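Local coordinates for protein benzyl alcohol dehydrogenase (Acinetobacter calcoaceticus, PDB 1F8F) that oxidises aromatic alcohols such as benzyl alcohol to the aldehyde with NAD as cofactor, as a zinc-dependent member of the medium-chain alcohol dehydrogenase family, at residues 6-11 with 346-351; 35-40 with 68-73; 79-84 with 151-156; 86-91 with 157-162. All coordinates share one frame; numbering follows the deposited sequence.

Interaction 1: residues 6-11 with 346-351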
loop_
_atom_site.group_PDB
_atom_site.type_symbol
_atom_site.label_atom_id
_atom_site.label_comp_id
_atom_site.label_asym_id
_atom_site.label_seq_id
_atom_site.Cartn_x
_atom_site.Cartn_y
_atom_site.Cartn_z
ATOM N N ASP A 6 -48.618 -14.905 -2.821
ATOM C CA ASP A 6 -48.375 -15.947 -3.824
ATOM C C ASP A 6 -47.588 -15.356 -5.004
ATOM O O ASP A 6 -47.766 -14.195 -5.384
ATOM C CB ASP A 6 -49.585 -16.634 -4.434
ATOM C CG ASP A 6 -50.574 -17.353 -3.551
ATOM O OD1 ASP A 6 -51.499 -16.679 -3.045
ATOM O OD2 ASP A 6 -50.474 -18.592 -3.404
ATOM N N ILE A 7 -46.674 -16.176 -5.543
ATOM C CA ILE A 7 -45.813 -15.804 -6.659
ATOM C C ILE A 7 -45.480 -16.937 -7.648
ATOM O O ILE A 7 -45.604 -18.131 -7.319
ATOM C CB ILE A 7 -44.422 -15.372 -6.094
ATOM C CG1 ILE A 7 -43.712 -16.558 -5.433
ATOM C CG2 ILE A 7 -44.460 -14.220 -5.092
ATOM C CD1 ILE A 7 -42.231 -16.384 -5.216
ATOM N N ILE A 8 -44.826 -16.592 -8.783
ATOM C CA ILE A 8 -44.328 -17.549 -9.763
ATOM C C ILE A 8 -42.802 -17.617 -9.699
ATOM O O ILE A 8 -42.178 -16.553 -9.736
ATOM C CB ILE A 8 -44.704 -17.134 -11.224
ATOM C CG1 ILE A 8 -46.207 -16.955 -11.468
ATOM C CG2 ILE A 8 -44.078 -18.089 -12.247
ATOM C CD1 ILE A 8 -47.123 -18.091 -11.045
ATOM N N ALA A 9 -42.149 -18.758 -9.633
ATOM C CA ALA A 9 -40.685 -18.785 -9.616
ATOM C C ALA A 9 -40.190 -19.968 -10.415
ATOM O O ALA A 9 -40.855 -20.981 -10.330
ATOM C CB ALA A 9 -40.116 -18.914 -8.205
ATOM N N ALA A 10 -39.046 -19.903 -11.033
ATOM C CA ALA A 10 -38.470 -21.005 -11.766
ATOM C C ALA A 10 -37.739 -21.960 -10.831
ATOM O O ALA A 10 -36.711 -21.582 -10.244
ATOM C CB ALA A 10 -37.493 -20.452 -12.811
ATOM N N VAL A 11 -38.115 -23.230 -10.759
ATOM C CA VAL A 11 -37.498 -24.226 -9.906
ATOM C C VAL A 11 -36.559 -25.179 -10.622
ATOM O O VAL A 11 -36.844 -25.630 -11.743
ATOM C CB VAL A 11 -38.640 -25.038 -9.248
ATOM C CG1 VAL A 11 -38.067 -26.263 -8.538
ATOM C CG2 VAL A 11 -39.503 -24.210 -8.306
ATOM N N TYR A 346 -34.379 -12.006 -22.781
ATOM C CA TYR A 346 -35.223 -13.133 -23.099
ATOM C C TYR A 346 -36.517 -13.069 -22.290
ATOM O O TYR A 346 -36.385 -12.510 -21.195
ATOM C CB TYR A 346 -34.461 -14.400 -22.670
ATOM C CG TYR A 346 -33.218 -14.733 -23.468
ATOM C CD1 TYR A 346 -32.012 -14.067 -23.267
ATOM C CD2 TYR A 346 -33.275 -15.722 -24.435
ATOM C CE1 TYR A 346 -30.883 -14.387 -24.004
ATOM C CE2 TYR A 346 -32.153 -16.034 -25.189
ATOM C CZ TYR A 346 -30.955 -15.369 -24.970
ATOM O OH TYR A 346 -29.846 -15.694 -25.744
ATOM N N ALA A 347 -37.634 -13.672 -22.684
ATOM C CA ALA A 347 -38.811 -13.730 -21.819
ATOM C C ALA A 347 -38.665 -14.770 -20.709
ATOM O O ALA A 347 -37.950 -15.793 -20.892
ATOM C CB ALA A 347 -40.016 -14.128 -22.686
ATOM N N PHE A 348 -39.391 -14.664 -19.585
ATOM C CA PHE A 348 -39.337 -15.633 -18.503
ATOM C C PHE A 348 -39.559 -17.072 -18.951
ATOM O O PHE A 348 -38.810 -17.973 -18.592
ATOM C CB PHE A 348 -40.360 -15.278 -17.417
ATOM C CG PHE A 348 -40.074 -15.815 -16.040
ATOM C CD1 PHE A 348 -38.858 -16.394 -15.717
ATOM C CD2 PHE A 348 -41.014 -15.685 -15.034
ATOM C CE1 PHE A 348 -38.591 -16.876 -14.442
ATOM C CE2 PHE A 348 -40.775 -16.161 -13.754
ATOM C CZ PHE A 348 -39.565 -16.763 -13.458
ATOM N N ASP A 349 -40.494 -17.281 -19.898
ATOM C CA ASP A 349 -40.741 -18.610 -20.432
ATOM C C ASP A 349 -39.665 -19.006 -21.424
ATOM O O ASP A 349 -39.807 -20.084 -22.016
ATOM C CB ASP A 349 -42.161 -18.742 -20.996
ATOM C CG ASP A 349 -42.454 -17.878 -22.192
ATOM O OD1 ASP A 349 -41.560 -17.389 -22.922
ATOM O OD2 ASP A 349 -43.652 -17.623 -22.486
ATOM N N GLU A 350 -38.588 -18.248 -21.654
ATOM C CA GLU A 350 -37.506 -18.686 -22.522
ATOM C C GLU A 350 -36.216 -18.917 -21.725
ATOM O O GLU A 350 -35.121 -19.115 -22.260
ATOM C CB GLU A 350 -37.238 -17.707 -23.657
ATOM C CG GLU A 350 -38.448 -17.244 -24.458
ATOM C CD GLU A 350 -38.205 -16.031 -25.331
ATOM O OE1 GLU A 350 -37.497 -15.070 -24.955
ATOM O OE2 GLU A 350 -38.732 -16.040 -26.479
ATOM N N ILE A 351 -36.308 -19.017 -20.414
ATOM C CA ILE A 351 -35.174 -19.164 -19.508
ATOM C C ILE A 351 -34.317 -20.368 -19.842
ATOM O O ILE A 351 -33.091 -20.150 -19.896
ATOM C CB ILE A 351 -35.636 -19.069 -18.048
ATOM C CG1 ILE A 351 -34.406 -18.917 -17.126
ATOM C CG2 ILE A 351 -36.448 -20.314 -17.683
ATOM C CD1 ILE A 351 -34.710 -19.005 -15.643
#
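Phe348 and Ile351 meet the N-terminal strand at Ile8, Ala9 and Ala10, joining the two ends of a medium-chain alcohol dehydrogenase whose GroES-like part is built from residues near both termini. Strand 343-347 runs beside strand 365-369, Tyr346 sharing a backbone hydrogen bond with Ile367. Next comes Ala347, whose N donates to Glu350 OE1 at 2.7 Å; the donor sits above the carboxylate plane, 36° out of it. The chain then winds into a short 3-10 segment, from which Phe348 reaches across to the strand. With CG anti to the backbone N (chi1 -157°), its ring extends as far as the strand backbone. Phe348 CE2 lies 4.1 Å from Ile8 CG2, and Phe348 CZ lies 4.0 Å from Ala10 N, so the outer end of one ring packs on a methyl branch and on main chain together. No hydrogen bond crosses between 6-11 and 346-351, and the join is one of apolar packing. Leu21 and Ile368 also pack on Phe348. Glu350 occupies the N-cap of helix 351-360, and Ile351 opens its first turn. There the extended side chain of Ile351 brings CD1 to 4.2 Å from Ala10 CB, the same methyl that meets Phe348 CE1.

Interaction 2: residues 35-40 with 68-73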
loop_
_atom_site.group_PDB
_atom_site.type_symbol
_atom_site.label_atom_id
_atom_site.label_comp_id
_atom_site.label_asym_id
_atom_site.label_seq_id
_atom_site.Cartn_x
_atom_site.Cartn_y
_atom_site.Cartn_z
ATOM N N LEU A 35 -38.292 -6.917 1.054
ATOM C CA LEU A 35 -39.167 -7.595 0.106
ATOM C C LEU A 35 -39.091 -6.879 -1.244
ATOM O O LEU A 35 -39.441 -5.686 -1.277
ATOM C CB LEU A 35 -40.677 -7.550 0.415
ATOM C CG LEU A 35 -41.501 -8.530 -0.450
ATOM C CD1 LEU A 35 -41.053 -9.964 -0.232
ATOM C CD2 LEU A 35 -42.976 -8.366 -0.140
ATOM N N VAL A 36 -38.594 -7.587 -2.265
ATOM C CA VAL A 36 -38.355 -6.854 -3.526
ATOM C C VAL A 36 -39.256 -7.274 -4.685
ATOM O O VAL A 36 -39.341 -8.484 -4.929
ATOM C CB VAL A 36 -36.891 -7.129 -3.995
ATOM C CG1 VAL A 36 -36.556 -6.409 -5.286
ATOM C CG2 VAL A 36 -35.891 -6.645 -2.945
ATOM N N LYS A 37 -39.770 -6.342 -5.461
ATOM C CA LYS A 37 -40.573 -6.791 -6.644
ATOM C C LYS A 37 -39.560 -6.887 -7.810
ATOM O O LYS A 37 -39.048 -5.830 -8.180
ATOM C CB LYS A 37 -41.739 -5.870 -6.968
ATOM C CG LYS A 37 -42.200 -5.881 -8.410
ATOM C CD LYS A 37 -43.482 -5.250 -8.814
ATOM C CE LYS A 37 -43.396 -3.939 -9.560
ATOM N NZ LYS A 37 -44.424 -3.893 -10.682
ATOM N N VAL A 38 -39.245 -8.086 -8.298
ATOM C CA VAL A 38 -38.236 -8.209 -9.348
ATOM C C VAL A 38 -38.642 -7.763 -10.764
ATOM O O VAL A 38 -39.607 -8.280 -11.345
ATOM C CB VAL A 38 -37.774 -9.671 -9.349
ATOM C CG1 VAL A 38 -36.722 -9.987 -10.416
ATOM C CG2 VAL A 38 -37.272 -10.112 -7.967
ATOM N N VAL A 39 -37.870 -6.882 -11.398
ATOM C CA VAL A 39 -38.103 -6.455 -12.778
ATOM C C VAL A 39 -37.378 -7.389 -13.742
ATOM O O VAL A 39 -37.989 -7.940 -14.677
ATOM C CB VAL A 39 -37.722 -4.987 -12.991
ATOM C CG1 VAL A 39 -37.804 -4.506 -14.437
ATOM C CG2 VAL A 39 -38.617 -4.052 -12.152
ATOM N N ALA A 40 -36.079 -7.706 -13.449
ATOM C CA ALA A 40 -35.306 -8.628 -14.266
ATOM C C ALA A 40 -34.050 -9.146 -13.553
ATOM O O ALA A 40 -33.523 -8.524 -12.645
ATOM C CB ALA A 40 -34.955 -7.974 -15.622
ATOM N N SER A 68 -32.660 -7.406 -10.048
ATOM C CA SER A 68 -32.902 -5.987 -9.904
ATOM C C SER A 68 -34.441 -5.859 -9.797
ATOM O O SER A 68 -35.157 -6.741 -10.338
ATOM C CB SER A 68 -32.282 -5.139 -10.965
ATOM O OG SER A 68 -32.709 -5.370 -12.285
ATOM N N GLY A 69 -34.885 -4.846 -9.061
ATOM C CA GLY A 69 -36.306 -4.690 -8.810
ATOM C C GLY A 69 -36.615 -3.395 -8.047
ATOM O O GLY A 69 -35.899 -2.409 -8.075
ATOM N N ILE A 70 -37.769 -3.379 -7.402
ATOM C CA ILE A 70 -38.348 -2.250 -6.674
ATOM C C ILE A 70 -38.760 -2.708 -5.272
ATOM O O ILE A 70 -39.360 -3.769 -5.057
ATOM C CB ILE A 70 -39.650 -1.747 -7.355
ATOM C CG1 ILE A 70 -39.429 -1.439 -8.844
ATOM C CG2 ILE A 70 -40.233 -0.491 -6.720
ATOM C CD1 ILE A 70 -40.687 -1.151 -9.623
ATOM N N ILE A 71 -38.370 -1.910 -4.290
ATOM C CA ILE A 71 -38.773 -2.290 -2.921
ATOM C C ILE A 71 -40.275 -2.086 -2.714
ATOM O O ILE A 71 -40.790 -1.002 -2.837
ATOM C CB ILE A 71 -37.981 -1.548 -1.855
ATOM C CG1 ILE A 71 -36.484 -1.936 -1.899
ATOM C CG2 ILE A 71 -38.549 -1.906 -0.480
ATOM C CD1 ILE A 71 -35.606 -1.000 -1.113
ATOM N N GLU A 72 -40.918 -3.099 -2.225
ATOM C CA GLU A 72 -42.274 -3.391 -1.911
ATOM C C GLU A 72 -42.596 -3.468 -0.415
ATOM O O GLU A 72 -43.768 -3.478 -0.014
ATOM C CB GLU A 72 -42.522 -4.821 -2.461
ATOM C CG GLU A 72 -43.823 -5.483 -2.172
ATOM C CD GLU A 72 -45.035 -5.162 -3.021
ATOM O OE1 GLU A 72 -44.995 -4.607 -4.143
ATOM O OE2 GLU A 72 -46.120 -5.517 -2.514
ATOM N N ALA A 73 -41.584 -3.677 0.402
ATOM C CA ALA A 73 -41.704 -3.778 1.842
ATOM C C ALA A 73 -40.326 -3.948 2.519
ATOM O O ALA A 73 -39.494 -4.711 2.034
ATOM C CB ALA A 73 -42.637 -4.919 2.234
#
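Leu35 and Ala73 form an antiparallel hydrogen-bonded pair at one end of this strand pairing, with Leu35 N donating to Ala73 O at 2.7 Å. Leu35 CB packs 3.8 Å from Ala73 CB; CG stands anti to the backbone N (chi1 -168°), and of the two methyls it carries, Leu35 CD2 lies 3.6 Å from Glu72 CG. The Leu35 and Glu72 side chains thus run side by side, the aliphatic part of the glutamate serving as an apolar surface, while its carboxylate has weak partners in Lys5 and Tyr148. Two classic beta bulges interrupt the register: Glu72 and Ala73 both face Leu35, and Val39 and Ala40 both face Ser68. In each, one carbonyl oxygen takes two backbone donors, one bond being weak. Between the bulges, Lys37 and Ile70 exchange both backbone bonds, Lys37 N to Ile70 O being nearly straight at 176° and 2.6 Å long. Opposite Val38, Gly69, lacking a side chain, lets its CA come within 3.0 Å of Lys37 O. Ser68 OG turns to the carbonyl of Ile165. Strands 33-42 and 66-74 belong to the curled sheet of the GroES-like domain, strand 148-152 flanking the former and 86-89 the latter. Because every cross-strand hydrogen bond runs from main chain to main chain, the pairing is set by backbone geometry and depends little on side-chain polarity.

Interaction 3: residues 79-84 with 151-156. With SO4 (sulfate ion), chain D.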
loop_
_atom_site.group_PDB
_atom_site.type_symbol
_atom_site.label_atom_id
_atom_site.label_comp_id
_atom_site.label_asym_id
_atom_site.label_seq_id
_atom_site.Cartn_x
_atom_site.Cartn_y
_atom_site.Cartn_z
ATOM N N THR A 79 -33.011 0.818 7.966
ATOM C CA THR A 79 -32.945 2.260 8.107
ATOM C C THR A 79 -32.452 2.933 6.857
ATOM O O THR A 79 -32.621 4.162 6.786
ATOM C CB THR A 79 -31.982 2.686 9.260
ATOM O OG1 THR A 79 -30.642 2.191 9.028
ATOM C CG2 THR A 79 -32.471 2.268 10.633
ATOM N N GLU A 80 -31.770 2.237 5.945
ATOM C CA GLU A 80 -31.164 2.933 4.815
ATOM C C GLU A 80 -31.896 2.753 3.488
ATOM O O GLU A 80 -31.435 3.240 2.448
ATOM C CB GLU A 80 -29.714 2.533 4.675
ATOM C CG GLU A 80 -28.675 2.702 5.743
ATOM C CD GLU A 80 -28.709 3.964 6.560
ATOM O OE1 GLU A 80 -28.433 5.074 6.094
ATOM O OE2 GLU A 80 -29.066 3.863 7.767
ATOM N N LEU A 81 -33.019 2.089 3.475
ATOM C CA LEU A 81 -33.801 1.853 2.269
ATOM C C LEU A 81 -35.302 2.079 2.486
ATOM O O LEU A 81 -35.832 1.688 3.534
ATOM C CB LEU A 81 -33.567 0.385 1.898
ATOM C CG LEU A 81 -32.200 -0.125 1.435
ATOM C CD1 LEU A 81 -32.095 -1.636 1.426
ATOM C CD2 LEU A 81 -31.934 0.455 0.057
ATOM N N GLN A 82 -36.052 2.610 1.511
ATOM C CA GLN A 82 -37.513 2.786 1.641
ATOM C C GLN A 82 -38.294 2.218 0.452
ATOM O O GLN A 82 -37.766 2.026 -0.645
ATOM C CB GLN A 82 -37.952 4.228 1.866
ATOM C CG GLN A 82 -37.347 5.225 0.896
ATOM C CD GLN A 82 -37.010 6.582 1.483
ATOM O OE1 GLN A 82 -36.639 7.538 0.777
ATOM N NE2 GLN A 82 -37.141 6.649 2.818
ATOM N N VAL A 83 -39.574 1.937 0.710
ATOM C CA VAL A 83 -40.523 1.379 -0.252
ATOM C C VAL A 83 -40.478 2.149 -1.550
ATOM O O VAL A 83 -40.521 3.388 -1.485
ATOM C CB VAL A 83 -41.949 1.402 0.333
ATOM C CG1 VAL A 83 -43.004 0.913 -0.659
ATOM C CG2 VAL A 83 -41.995 0.557 1.592
ATOM N N GLY A 84 -40.292 1.481 -2.692
ATOM C CA GLY A 84 -40.165 2.258 -3.937
ATOM C C GLY A 84 -38.747 2.470 -4.430
ATOM O O GLY A 84 -38.571 2.830 -5.617
ATOM N N SER A 151 -34.411 -10.212 0.392
ATOM C CA SER A 151 -32.957 -10.088 0.567
ATOM C C SER A 151 -32.638 -9.515 1.934
ATOM O O SER A 151 -33.578 -9.391 2.741
ATOM C CB SER A 151 -32.448 -9.222 -0.599
ATOM O OG SER A 151 -33.214 -8.003 -0.557
ATOM N N ARG A 152 -31.398 -9.144 2.220
ATOM C CA ARG A 152 -31.036 -8.477 3.477
ATOM C C ARG A 152 -30.667 -7.028 3.136
ATOM O O ARG A 152 -30.242 -6.765 2.001
ATOM C CB ARG A 152 -29.863 -9.125 4.219
ATOM C CG ARG A 152 -30.061 -10.519 4.779
ATOM C CD ARG A 152 -31.331 -10.657 5.620
ATOM N NE ARG A 152 -31.121 -10.048 6.962
ATOM C CZ ARG A 152 -30.328 -10.674 7.836
ATOM N NH1 ARG A 152 -29.771 -11.844 7.544
ATOM N NH2 ARG A 152 -30.078 -10.155 9.030
ATOM N N GLU A 153 -30.710 -6.108 4.077
ATOM C CA GLU A 153 -30.376 -4.702 3.856
ATOM C C GLU A 153 -28.906 -4.624 3.398
ATOM O O GLU A 153 -28.672 -3.779 2.520
ATOM C CB GLU A 153 -30.498 -3.758 5.078
ATOM C CG GLU A 153 -30.268 -2.264 4.884
ATOM C CD GLU A 153 -30.499 -1.427 6.129
ATOM O OE1 GLU A 153 -30.258 -1.947 7.254
ATOM O OE2 GLU A 153 -30.892 -0.244 6.199
ATOM N N ASN A 154 -28.013 -5.382 4.014
ATOM C CA ASN A 154 -26.630 -5.207 3.539
ATOM C C ASN A 154 -26.393 -5.763 2.129
ATOM O O ASN A 154 -25.422 -5.307 1.504
ATOM C CB ASN A 154 -25.542 -5.664 4.493
ATOM C CG ASN A 154 -25.503 -7.152 4.683
ATOM O OD1 ASN A 154 -26.371 -7.859 4.140
ATOM N ND2 ASN A 154 -24.499 -7.600 5.443
ATOM N N ASN A 155 -27.196 -6.671 1.585
ATOM C CA ASN A 155 -26.994 -7.068 0.185
ATOM C C ASN A 155 -27.976 -6.324 -0.724
ATOM O O ASN A 155 -28.004 -6.716 -1.896
ATOM C CB ASN A 155 -26.968 -8.546 -0.098
ATOM C CG ASN A 155 -28.166 -9.431 0.180
ATOM O OD1 ASN A 155 -28.748 -9.428 1.276
ATOM N ND2 ASN A 155 -28.469 -10.213 -0.835
ATOM N N THR A 156 -28.682 -5.296 -0.303
ATOM C CA THR A 156 -29.614 -4.608 -1.203
ATOM C C THR A 156 -29.089 -3.213 -1.458
ATOM O O THR A 156 -29.053 -2.350 -0.589
ATOM C CB THR A 156 -31.026 -4.659 -0.617
ATOM O OG1 THR A 156 -31.349 -6.030 -0.314
ATOM C CG2 THR A 156 -32.145 -4.201 -1.547
HETATM S S SO4 D . -28.461 -13.652 11.037
HETATM O O1 SO4 D . -29.753 -13.927 11.755
HETATM O O2 SO4 D . -27.374 -14.458 11.691
HETATM O O3 SO4 D . -28.151 -12.194 11.038
HETATM O O4 SO4 D . -28.626 -14.119 9.618
#
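Glu153 extends its carboxylate to the backbone of Thr79 and Glu80, where OE2 alone receives two N-H groups. The side chain is stretched out, with CG anti to the backbone N (chi1 -175°) and chi2 also near 180°, which carries the acid across to the loop. Glu80 N approaches Glu153 OE2 nearly along the C-O axis at 2.6 Å, whereas Thr79 N, at 3.0 Å, comes from above the carboxylate plane. OE1 forms a salt bridge with Lys96 of the second subunit, which also hydrogen-bonds Thr79 OG1. In turn, Thr79 OG1 donates to Glu80 OE2 at 2.6 Å. The charge of Lys96 would be expected to ease the proximity of the Glu80 and Glu153 carboxylates, whose OE2 atoms lie 4.8 Å apart. Loop 79-84 joins strands 66-74 and 86-89 of the GroES-like domain, held here against the turn between strands 148-152 and 156-159, at the interface with the second subunit. Further along the loop, Leu81 CD1 rests 3.8 Å from Thr156 CB. Thr156 OG1 donates to Arg152 O and accepts from Ser151 OG at 2.7 Å. The CB of Arg152 leaves the backbone away from the loop; bends at chi2 and chi3 turn the guanidinium toward a sulfate, probably from the crystallisation liquor. Arg152 NH1 hydrogen-bonds its O4 at 3.3 Å, while NH2 salt-bridges Asp32.

Interaction 4: residues 86-91 with 157-162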
loop_
_atom_site.group_PDB
_atom_site.type_symbol
_atom_site.label_atom_id
_atom_site.label_comp_id
_atom_site.label_asym_id
_atom_site.label_seq_id
_atom_site.Cartn_x
_atom_site.Cartn_y
_atom_site.Cartn_z
ATOM N N HIS A 86 -35.339 1.583 -6.172
ATOM C CA HIS A 86 -34.837 0.735 -7.232
ATOM C C HIS A 86 -33.539 0.089 -6.718
ATOM O O HIS A 86 -32.677 0.878 -6.268
ATOM C CB HIS A 86 -34.440 1.574 -8.453
ATOM C CG HIS A 86 -35.620 2.060 -9.251
ATOM N ND1 HIS A 86 -35.530 2.363 -10.598
ATOM C CD2 HIS A 86 -36.929 2.252 -8.904
ATOM C CE1 HIS A 86 -36.727 2.747 -11.026
ATOM N NE2 HIS A 86 -37.596 2.678 -10.024
ATOM N N VAL A 87 -33.345 -1.208 -6.748
ATOM C CA VAL A 87 -32.189 -1.874 -6.199
ATOM C C VAL A 87 -31.583 -2.994 -7.059
ATOM O O VAL A 87 -32.145 -3.621 -7.974
ATOM C CB VAL A 87 -32.524 -2.513 -4.816
ATOM C CG1 VAL A 87 -32.799 -1.499 -3.682
ATOM C CG2 VAL A 87 -33.775 -3.389 -4.947
ATOM N N VAL A 88 -30.294 -3.213 -6.704
ATOM C CA VAL A 88 -29.503 -4.319 -7.296
ATOM C C VAL A 88 -29.180 -5.314 -6.185
ATOM O O VAL A 88 -28.869 -4.869 -5.066
ATOM C CB VAL A 88 -28.277 -3.731 -8.012
ATOM C CG1 VAL A 88 -27.349 -4.913 -8.369
ATOM C CG2 VAL A 88 -28.648 -2.996 -9.305
ATOM N N LEU A 89 -29.404 -6.579 -6.213
ATOM C CA LEU A 89 -29.220 -7.546 -5.156
ATOM C C LEU A 89 -27.916 -8.303 -5.465
ATOM O O LEU A 89 -27.769 -8.979 -6.471
ATOM C CB LEU A 89 -30.288 -8.643 -5.258
ATOM C CG LEU A 89 -31.725 -8.155 -5.391
ATOM C CD1 LEU A 89 -32.703 -9.308 -5.086
ATOM C CD2 LEU A 89 -32.025 -7.020 -4.396
ATOM N N SER A 90 -26.955 -8.109 -4.601
ATOM C CA SER A 90 -25.607 -8.591 -4.671
ATOM C C SER A 90 -25.472 -9.862 -3.838
ATOM O O SER A 90 -26.491 -10.352 -3.341
ATOM C CB SER A 90 -24.635 -7.504 -4.157
ATOM O OG SER A 90 -23.273 -7.737 -4.412
ATOM N N TYR A 91 -24.280 -10.428 -3.688
ATOM C CA TYR A 91 -24.098 -11.627 -2.905
ATOM C C TYR A 91 -24.386 -11.378 -1.410
ATOM O O TYR A 91 -24.690 -10.318 -0.920
ATOM C CB TYR A 91 -22.715 -12.215 -3.068
ATOM C CG TYR A 91 -21.582 -11.248 -2.705
ATOM C CD1 TYR A 91 -21.020 -11.240 -1.426
ATOM C CD2 TYR A 91 -21.039 -10.408 -3.665
ATOM C CE1 TYR A 91 -20.002 -10.351 -1.089
ATOM C CE2 TYR A 91 -20.024 -9.523 -3.370
ATOM C CZ TYR A 91 -19.488 -9.537 -2.091
ATOM O OH TYR A 91 -18.485 -8.645 -1.797
ATOM N N VAL A 157 -28.651 -2.897 -2.660
ATOM C CA VAL A 157 -28.018 -1.717 -3.131
ATOM C C VAL A 157 -28.910 -0.777 -3.940
ATOM O O VAL A 157 -29.275 -0.919 -5.094
ATOM C CB VAL A 157 -26.749 -1.949 -3.963
ATOM C CG1 VAL A 157 -25.871 -0.745 -4.128
ATOM C CG2 VAL A 157 -25.888 -3.092 -3.414
ATOM N N LYS A 158 -29.185 0.375 -3.302
ATOM C CA LYS A 158 -29.992 1.438 -3.894
ATOM C C LYS A 158 -29.289 2.042 -5.107
ATOM O O LYS A 158 -28.121 2.423 -5.006
ATOM C CB LYS A 158 -30.371 2.525 -2.893
ATOM C CG LYS A 158 -31.008 3.775 -3.489
ATOM C CD LYS A 158 -31.906 4.458 -2.454
ATOM C CE LYS A 158 -31.868 5.972 -2.586
ATOM N NZ LYS A 158 -32.722 6.618 -1.522
ATOM N N VAL A 159 -29.986 2.127 -6.241
ATOM C CA VAL A 159 -29.416 2.810 -7.399
ATOM C C VAL A 159 -30.435 3.822 -7.934
ATOM O O VAL A 159 -31.618 3.858 -7.589
ATOM C CB VAL A 159 -28.936 1.904 -8.544
ATOM C CG1 VAL A 159 -27.894 0.879 -8.170
ATOM C CG2 VAL A 159 -30.138 1.196 -9.176
ATOM N N THR A 160 -29.927 4.650 -8.837
ATOM C CA THR A 160 -30.684 5.750 -9.412
ATOM C C THR A 160 -31.894 5.339 -10.218
ATOM O O THR A 160 -31.822 4.351 -10.946
ATOM C CB THR A 160 -29.764 6.604 -10.310
ATOM O OG1 THR A 160 -30.466 7.771 -10.693
ATOM C CG2 THR A 160 -29.275 5.928 -11.569
ATOM N N LYS A 161 -32.968 6.121 -10.211
ATOM C CA LYS A 161 -34.141 5.830 -11.025
ATOM C C LYS A 161 -33.981 6.343 -12.451
ATOM O O LYS A 161 -34.835 6.119 -13.315
ATOM C CB LYS A 161 -35.400 6.471 -10.432
ATOM C CG LYS A 161 -35.862 5.864 -9.118
ATOM C CD LYS A 161 -37.167 6.470 -8.637
ATOM C CE LYS A 161 -37.524 6.167 -7.193
ATOM N NZ LYS A 161 -37.780 4.716 -6.931
ATOM N N ASP A 162 -32.853 6.951 -12.774
ATOM C CA ASP A 162 -32.581 7.528 -14.066
ATOM C C ASP A 162 -32.060 6.545 -15.108
ATOM O O ASP A 162 -31.681 6.976 -16.211
ATOM C CB ASP A 162 -31.549 8.659 -13.936
ATOM C CG ASP A 162 -31.981 9.948 -13.292
ATOM O OD1 ASP A 162 -33.059 10.087 -12.674
ATOM O OD2 ASP A 162 -31.199 10.924 -13.388
HETATM O O HOH W 1 -33.236 2.267 -11.778
HETATM O O HOH W 2 -34.131 4.182 -6.147
#
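The His86 imidazole has Lys161 over one face and a water at its edge. Lys161 CG stands 3.6 Å from the centroid of the His86 ring and 2° off the normal, a CH-pi contact almost perfectly centred. The lysine chain crosses the histidine side chain at about a right angle, and its bend at chi4 (-65°) brings the ammonium end near the ring, though its exact place is doubtful. In the ring plane, water 1 lies 2.6 Å from His86 ND1 and donates to Thr160 O, linking the imidazole to the opposite main chain. Water 2 bridges main chain to main chain, accepting from His86 N and donating to Val159 O. Strands 86-89 and 156-159 are antiparallel neighbours in the curled sheet of the GroES-like domain. Val88 and Val157 form a hydrogen-bonded pair there: Val88 N gives to Val157 O, and Val157 N returns a bond to Val88 O at 3.1 Å. Val159 N reaches His86 O along a nearly straight line, 176° at the hydrogen. Val88 CG2 packs 4.1 Å from Val159 CG1, and Leu168 touches both valines. Pro326 of helix 321-333 packs on Val157. Past the strand, Thr160 OG1 accepts from Asp162 N at 3.3 Å, closing an ST turn.

How the interactions relate
Interactions 2, 3 and 4 lie close together in the GroES-like domain, their centres 9 to 10 Å apart, and interaction 1 stands off to one side without touching them. All four reach the mixed sheet, interactions 1 and 3 through one segment only. Interactions 2 and 4 are strand pairings within it, and the pairing of 66-74 with 86-89, which includes Gly69 O to Val87 N, is the step between them. Interaction 3 holds loop and turn beside them, with buried carboxylate chemistry reaching a second subunit. Interaction 1 is apolar and mostly buried, while partly buried interaction 4 ends in an exposed lysine and bridging waters. Along the chain, all three nest within the loop interaction 1 closes, the segments of 3 and 4 alternating.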